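Local coordinates for protein acetohydroxyacid synthase small subunit Related (Bacteroides thetaiotaomicron, PDB 2F06) that is of unknown function but, as a paired ACT-domain protein that holds free histidine between subunits, probably senses or responds to amino acids, at residues 28-33 with 55-60; 102-107 with 113-118. All coordinates share one frame; numbering follows the deposited sequence.

How the interactions relate
From the N terminus, helix 19-29 ends, and interaction 1 (28-33 with 55-60) sets the turn after it against the start of helix 55-64. The loop closed between them carries strands 34-41 and 46-52. The chain then runs through strand 69-80 and helix 85-95 before interaction 2 (102-107 with 113-118) zips up a beta hairpin round a short turn. The two contacts follow one another without nesting or crossing, their centres about 21 Å apart. One packs a turn against a helix beside the sheet; the other is part of the sheet. Both reach the second subunit, and each supplies a residue to a histidine site shared between the two chains.

Interaction 1: residues 28-33 with 55-60; sequences AKENIN and PDKAYK. With HIS (histidine), chain C.
Ile-32 pushes its CD1 methyl against the first turn of helix 55-64, lying 3.4 Å from the backbone N of Ala-58 and 3.7 Å from Ala-58 CB. Its CG1 branch sits beside the backbone N and continues extended (chi2 167°), which carries the methyl to the helix surface. Lys-57 crosses this branch obliquely, its CG 3.9 Å from Ile-32 CD1, and then reaches on to Glu-30. There Lys-57 CE packs 3.7 Å from Glu-30 CB, while NZ makes a weak hydrogen bond of 3.3 Å to the carbonyl O of Glu-30. The Glu-30 carboxylate does not touch the amine, so any attraction between the charges acts at a distance.

One step outward, helix 19-29 gives way to the turn through a Schellman motif, with Asn-31 at positive phi (56°) and its N bonded to Ala-28 O at 3.0 Å. Ile-32 and Ala-58 both rest on Val-52 of strand 46-52, and Ala-58 also meets Leu-9, so the contact is seated on the sheet. On the far side of the turn, the bound histidine N donates to Asn-33 OD1; the modelled 2.5 Å is unusually short and so doubtful. Asn-33 ND2 is bonded to Asn-81 of the second subunit. With an alanine at Asn-33, the ligand's amino group would probably lose one acceptor and Asn-81 of the second subunit its amide partner. The ligand is also hydrogen-bonded to Leu-34 O of the same chain and to Asn-81, Leu-86 and Ser-105 of the second subunit. The beta-alpha-beta-beta-alpha-beta order from strand 5-13 to strand 69-80, its helices on one face of an antiparallel sheet, is characteristic of the ACT fold, and an amino acid held between subunits recalls the effector sites of regulatory ACT domains.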
loop_
_atom_site.group_PDB
_atom_site.type_symbol
_atom_site.label_atom_id
_atom_site.label_comp_id
_atom_site.label_asym_id
_atom_site.label_seq_id
_atom_site.Cartn_x
_atom_site.Cartn_y
_atom_site.Cartn_z
ATOM N N ALA A 28 8.534 -21.944 -11.254
ATOM C CA ALA A 28 9.697 -22.662 -11.779
ATOM C C ALA A 28 9.362 -24.089 -12.196
ATOM O O ALA A 28 9.896 -24.606 -13.203
ATOM C CB ALA A 28 10.804 -22.747 -10.736
ATOM N N LYS A 29 8.555 -24.762 -11.377
ATOM C CA LYS A 29 8.243 -26.176 -11.614
ATOM C C LYS A 29 7.445 -26.347 -12.936
ATOM O O LYS A 29 7.513 -27.414 -13.590
ATOM C CB LYS A 29 7.469 -26.747 -10.427
ATOM C CG LYS A 29 6.779 -28.081 -10.703
ATOM C CD LYS A 29 6.453 -28.849 -9.397
ATOM C CE LYS A 29 7.580 -29.837 -8.926
ATOM N NZ LYS A 29 7.814 -31.128 -9.735
ATOM N N GLU A 30 6.703 -25.297 -13.322
ATOM C CA GLU A 30 5.932 -25.346 -14.537
ATOM C C GLU A 30 6.718 -24.868 -15.782
ATOM O O GLU A 30 6.148 -24.845 -16.916
ATOM C CB GLU A 30 4.613 -24.546 -14.388
ATOM C CG GLU A 30 3.638 -24.915 -13.239
ATOM C CD GLU A 30 3.206 -26.396 -13.157
ATOM O OE1 GLU A 30 4.025 -27.294 -13.434
ATOM O OE2 GLU A 30 2.039 -26.686 -12.784
ATOM N N ASN A 31 7.998 -24.512 -15.582
ATOM C CA ASN A 31 8.870 -23.872 -16.588
ATOM C C ASN A 31 8.195 -22.591 -17.077
ATOM O O ASN A 31 8.147 -22.317 -18.280
ATOM C CB ASN A 31 9.200 -24.814 -17.765
ATOM C CG ASN A 31 10.527 -24.440 -18.518
ATOM O OD1 ASN A 31 10.542 -24.220 -19.761
ATOM N ND2 ASN A 31 11.626 -24.391 -17.771
ATOM N N ILE A 32 7.651 -21.825 -16.116
ATOM C CA ILE A 32 7.054 -20.544 -16.384
ATOM C C ILE A 32 8.095 -19.524 -16.043
ATOM O O ILE A 32 8.611 -19.479 -14.919
ATOM C CB ILE A 32 5.681 -20.355 -15.707
ATOM C CG1 ILE A 32 4.618 -21.247 -16.353
ATOM C CG2 ILE A 32 5.120 -18.896 -15.952
ATOM C CD1 ILE A 32 3.295 -21.400 -15.588
ATOM N N ASN A 33 8.450 -18.731 -17.054
ATOM C CA ASN A 33 9.384 -17.608 -16.888
ATOM C C ASN A 33 8.679 -16.337 -16.394
ATOM O O ASN A 33 7.595 -15.925 -16.891
ATOM C CB ASN A 33 10.118 -17.275 -18.219
ATOM C CG ASN A 33 11.426 -16.496 -18.009
ATOM O OD1 ASN A 33 12.281 -16.912 -17.233
ATOM N ND2 ASN A 33 11.575 -15.360 -18.689
ATOM N N PRO A 55 0.356 -16.740 -18.597
ATOM C CA PRO A 55 -0.468 -16.374 -17.420
ATOM C C PRO A 55 -1.591 -17.361 -17.026
ATOM O O PRO A 55 -1.823 -17.555 -15.839
ATOM C CB PRO A 55 -1.004 -14.961 -17.742
ATOM C CG PRO A 55 -0.856 -14.778 -19.167
ATOM C CD PRO A 55 0.294 -15.721 -19.650
ATOM N N ASP A 56 -2.210 -18.028 -17.994
ATOM C CA ASP A 56 -3.303 -18.971 -17.715
ATOM C C ASP A 56 -2.800 -20.249 -17.016
ATOM O O ASP A 56 -3.423 -20.718 -16.056
ATOM C CB ASP A 56 -4.096 -19.315 -18.982
ATOM C CG ASP A 56 -4.784 -18.086 -19.607
ATOM O OD1 ASP A 56 -5.141 -17.079 -18.906
ATOM O OD2 ASP A 56 -4.975 -18.143 -20.841
ATOM N N LYS A 57 -1.683 -20.779 -17.503
ATOM C CA LYS A 57 -1.049 -21.954 -16.881
ATOM C C LYS A 57 -0.572 -21.578 -15.466
ATOM O O LYS A 57 -0.760 -22.355 -14.524
ATOM C CB LYS A 57 0.122 -22.450 -17.719
ATOM C CG LYS A 57 0.645 -23.749 -17.245
ATOM C CD LYS A 57 1.514 -24.413 -18.282
ATOM C CE LYS A 57 2.804 -24.760 -17.638
ATOM N NZ LYS A 57 3.362 -25.944 -18.279
ATOM N N ALA A 58 0.047 -20.399 -15.335
ATOM C CA ALA A 58 0.504 -19.886 -14.048
ATOM C C ALA A 58 -0.613 -19.701 -13.054
ATOM O O ALA A 58 -0.501 -20.187 -11.897
ATOM C CB ALA A 58 1.238 -18.598 -14.198
ATOM N N TYR A 59 -1.676 -19.034 -13.485
ATOM C CA TYR A 59 -2.870 -18.908 -12.649
ATOM C C TYR A 59 -3.428 -20.246 -12.126
ATOM O O TYR A 59 -3.763 -20.384 -10.949
ATOM C CB TYR A 59 -3.959 -18.148 -13.403
ATOM C CG TYR A 59 -5.291 -17.983 -12.696
ATOM C CD1 TYR A 59 -5.516 -16.889 -11.887
ATOM C CD2 TYR A 59 -6.334 -18.879 -12.911
ATOM C CE1 TYR A 59 -6.698 -16.682 -11.278
ATOM C CE2 TYR A 59 -7.539 -18.701 -12.279
ATOM C CZ TYR A 59 -7.705 -17.583 -11.472
ATOM O OH TYR A 59 -8.888 -17.327 -10.851
ATOM N N LYS A 60 -3.560 -21.235 -12.988
ATOM C CA LYS A 60 -4.162 -22.492 -12.517
ATOM C C LYS A 60 -3.225 -23.265 -11.552
ATOM O O LYS A 60 -3.706 -23.877 -10.586
ATOM C CB LYS A 60 -4.618 -23.318 -13.725
ATOM C CG LYS A 60 -5.028 -24.728 -13.427
ATOM C CD LYS A 60 -5.171 -25.536 -14.725
ATOM C CE LYS A 60 -5.119 -27.036 -14.438
ATOM N NZ LYS A 60 -6.071 -27.268 -13.311
HETATM N N HIS C . 13.134 -14.981 -15.807
HETATM C CA HIS C . 13.776 -15.399 -14.511
HETATM C C HIS C . 12.973 -16.239 -13.560
HETATM O O HIS C . 11.938 -16.826 -13.864
HETATM C CB HIS C . 14.373 -14.215 -13.730
HETATM C CG HIS C . 13.409 -13.091 -13.391
HETATM N ND1 HIS C . 12.946 -12.180 -14.332
HETATM C CD2 HIS C . 12.952 -12.646 -12.192
HETATM C CE1 HIS C . 12.193 -11.268 -13.730
HETATM N NE2 HIS C . 12.190 -11.526 -12.427
HETATM O OXT HIS C . 13.364 -16.327 -12.388
#

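Interaction 2: residues 102-107 with 113-118; sequences YMYSFA and NVVIRP. With HIS (histidine), chain B.
Tyr-102 O receives the N-H of Arg-117 at 2.8 Å, the shortest backbone bond between these strands and a nearly straight one (168° at the hydrogen). Tyr-104 and Val-115 form the next hydrogen-bonded pair, Val-115 N meeting Tyr-104 O at 2.9 Å; the return bonds from Tyr-102 N and Phe-106 N, at the two ends, are both weak.

On the face bearing the tyrosines, each ring covers its cross-strand neighbour. Arg-117 CB stands 3.6 Å from the centroid of the Tyr-102 ring, over its face, in a CH-pi contact. Tyr-104 has CG between its backbone N and carbonyl carbon (chi1 42°), which leans the ring over toward the neighbouring strand, where Val-115 CB lies 3.9 Å from the ring centroid, over the face. The hydroxyls are held outside the hairpin: Tyr-104 OH by Gln-8, Tyr-102 OH by Gln-8 and Asp-44 of the third subunit.

The other face carries Met-103, a selenomethionine whose CB is 3.7 Å from Ile-116 CD1, and Ser-105, packed on Val-114. Ser-105 OG, less surely placed, shares a 3.3 Å hydrogen bond with NE2 of the bound histidine; Asn-33 of the second subunit is bonded to the same ligand. Residues 104-106 pair with a strand of that subunit, so this antiparallel hairpin belongs to an ACT-domain sheet that continues across the interface beside the ligand pocket.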
loop_
_atom_site.group_PDB
_atom_site.type_symbol
_atom_site.label_atom_id
_atom_site.label_comp_id
_atom_site.label_asym_id
_atom_site.label_seq_id
_atom_site.Cartn_x
_atom_site.Cartn_y
_atom_site.Cartn_z
ATOM N N TYR A 102 -0.821 2.618 -11.534
ATOM C CA TYR A 102 0.586 2.253 -11.246
ATOM C C TYR A 102 1.278 1.825 -12.530
ATOM O O TYR A 102 0.638 1.592 -13.598
ATOM C CB TYR A 102 0.733 1.128 -10.191
ATOM C CG TYR A 102 -0.070 -0.117 -10.533
ATOM C CD1 TYR A 102 -1.429 -0.258 -10.123
ATOM C CD2 TYR A 102 0.513 -1.154 -11.278
ATOM C CE1 TYR A 102 -2.173 -1.472 -10.445
ATOM C CE2 TYR A 102 -0.174 -2.283 -11.577
ATOM C CZ TYR A 102 -1.513 -2.448 -11.185
ATOM O OH TYR A 102 -2.117 -3.627 -11.593
HETATM N N MSE A 103 2.599 1.715 -12.409
HETATM C CA MSE A 103 3.469 1.245 -13.500
HETATM C C MSE A 103 4.712 0.712 -12.864
HETATM O O MSE A 103 4.966 1.037 -11.714
HETATM C CB MSE A 103 3.820 2.409 -14.467
HETATM C CG MSE A 103 5.019 3.278 -14.053
HETATM SE SE MSE A 103 5.109 4.737 -15.361
HETATM C CE MSE A 103 6.040 6.173 -14.317
ATOM N N TYR A 104 5.459 -0.115 -13.591
ATOM C CA TYR A 104 6.767 -0.531 -13.190
ATOM C C TYR A 104 7.565 -0.690 -14.465
ATOM O O TYR A 104 6.981 -0.978 -15.553
ATOM C CB TYR A 104 6.737 -1.844 -12.315
ATOM C CG TYR A 104 5.799 -2.970 -12.740
ATOM C CD1 TYR A 104 4.407 -2.892 -12.477
ATOM C CD2 TYR A 104 6.283 -4.150 -13.327
ATOM C CE1 TYR A 104 3.546 -3.967 -12.817
ATOM C CE2 TYR A 104 5.398 -5.212 -13.729
ATOM C CZ TYR A 104 4.044 -5.113 -13.439
ATOM O OH TYR A 104 3.164 -6.126 -13.763
ATOM N N SER A 105 8.889 -0.487 -14.382
ATOM C CA SER A 105 9.700 -0.496 -15.560
ATOM C C SER A 105 11.189 -0.535 -15.312
ATOM O O SER A 105 11.639 -0.150 -14.233
ATOM C CB SER A 105 9.381 0.750 -16.377
ATOM O OG SER A 105 9.521 1.883 -15.562
ATOM N N PHE A 106 11.930 -1.112 -16.269
ATOM C CA PHE A 106 13.403 -1.206 -16.195
ATOM C C PHE A 106 13.917 -0.761 -17.562
ATOM O O PHE A 106 13.268 -1.018 -18.587
ATOM C CB PHE A 106 13.939 -2.637 -15.940
ATOM C CG PHE A 106 14.354 -2.931 -14.505
ATOM C CD1 PHE A 106 13.393 -3.198 -13.509
ATOM C CD2 PHE A 106 15.706 -2.970 -14.156
ATOM C CE1 PHE A 106 13.780 -3.478 -12.173
ATOM C CE2 PHE A 106 16.116 -3.225 -12.856
ATOM C CZ PHE A 106 15.139 -3.502 -11.843
ATOM N N ALA A 107 15.100 -0.171 -17.576
ATOM C CA ALA A 107 15.870 -0.011 -18.795
ATOM C C ALA A 107 16.430 -1.360 -19.264
ATOM O O ALA A 107 17.005 -2.104 -18.489
ATOM C CB ALA A 107 17.016 0.991 -18.577
ATOM N N ASN A 113 11.319 -0.935 -20.982
ATOM C CA ASN A 113 10.040 -1.618 -21.034
ATOM C C ASN A 113 9.199 -1.114 -19.878
ATOM O O ASN A 113 9.685 -1.016 -18.761
ATOM C CB ASN A 113 10.293 -3.140 -20.920
ATOM C CG ASN A 113 10.956 -3.687 -22.170
ATOM O OD1 ASN A 113 12.071 -4.240 -22.127
ATOM N ND2 ASN A 113 10.325 -3.478 -23.297
ATOM N N VAL A 114 7.956 -0.773 -20.144
ATOM C CA VAL A 114 7.111 -0.201 -19.110
ATOM C C VAL A 114 5.800 -0.940 -19.111
ATOM O O VAL A 114 5.186 -1.083 -20.155
ATOM C CB VAL A 114 6.821 1.347 -19.329
ATOM C CG1 VAL A 114 6.201 1.950 -18.044
ATOM C CG2 VAL A 114 8.120 2.088 -19.747
ATOM N N VAL A 115 5.405 -1.425 -17.939
ATOM C CA VAL A 115 4.065 -1.949 -17.697
ATOM C C VAL A 115 3.191 -0.923 -16.997
ATOM O O VAL A 115 3.528 -0.394 -15.918
ATOM C CB VAL A 115 4.143 -3.218 -16.840
ATOM C CG1 VAL A 115 2.734 -3.648 -16.335
ATOM C CG2 VAL A 115 4.844 -4.328 -17.611
ATOM N N ILE A 116 2.048 -0.667 -17.617
ATOM C CA ILE A 116 1.117 0.325 -17.152
ATOM C C ILE A 116 -0.226 -0.206 -16.813
ATOM O O ILE A 116 -0.844 -0.892 -17.636
ATOM C CB ILE A 116 0.778 1.315 -18.300
ATOM C CG1 ILE A 116 2.040 1.919 -18.866
ATOM C CG2 ILE A 116 -0.048 2.459 -17.762
ATOM C CD1 ILE A 116 2.679 2.883 -17.906
ATOM N N ARG A 117 -0.748 0.214 -15.670
ATOM C CA ARG A 117 -2.198 0.053 -15.348
ATOM C C ARG A 117 -2.816 1.471 -15.371
ATOM O O ARG A 117 -2.659 2.210 -14.390
ATOM C CB ARG A 117 -2.371 -0.532 -13.973
ATOM C CG ARG A 117 -3.786 -0.608 -13.466
ATOM C CD ARG A 117 -4.679 -1.289 -14.482
ATOM N NE ARG A 117 -6.096 -1.328 -14.057
ATOM C CZ ARG A 117 -7.070 -2.010 -14.681
ATOM N NH1 ARG A 117 -6.825 -2.710 -15.790
ATOM N NH2 ARG A 117 -8.309 -1.978 -14.197
ATOM N N PRO A 118 -3.473 1.834 -16.501
ATOM C CA PRO A 118 -4.056 3.118 -16.731
ATOM C C PRO A 118 -5.438 3.279 -16.097
ATOM O O PRO A 118 -6.104 2.293 -15.768
ATOM C CB PRO A 118 -4.157 3.181 -18.266
ATOM C CG PRO A 118 -4.387 1.779 -18.698
ATOM C CD PRO A 118 -3.642 0.931 -17.669
HETATM N N HIS B . 15.553 5.874 -19.245
HETATM C CA HIS B . 14.286 6.489 -19.780
HETATM C C HIS B . 13.781 7.745 -19.130
HETATM O O HIS B . 14.447 8.449 -18.377
HETATM C CB HIS B . 13.124 5.485 -19.870
HETATM C CG HIS B . 12.751 4.785 -18.574
HETATM N ND1 HIS B . 13.521 3.777 -18.008
HETATM C CD2 HIS B . 11.617 4.845 -17.829
HETATM C CE1 HIS B . 12.903 3.301 -16.934
HETATM N NE2 HIS B . 11.739 3.929 -16.811
HETATM O OXT HIS B . 12.608 8.081 -19.348
HETATM O O HOH W 1 13.580 -3.568 -19.081
#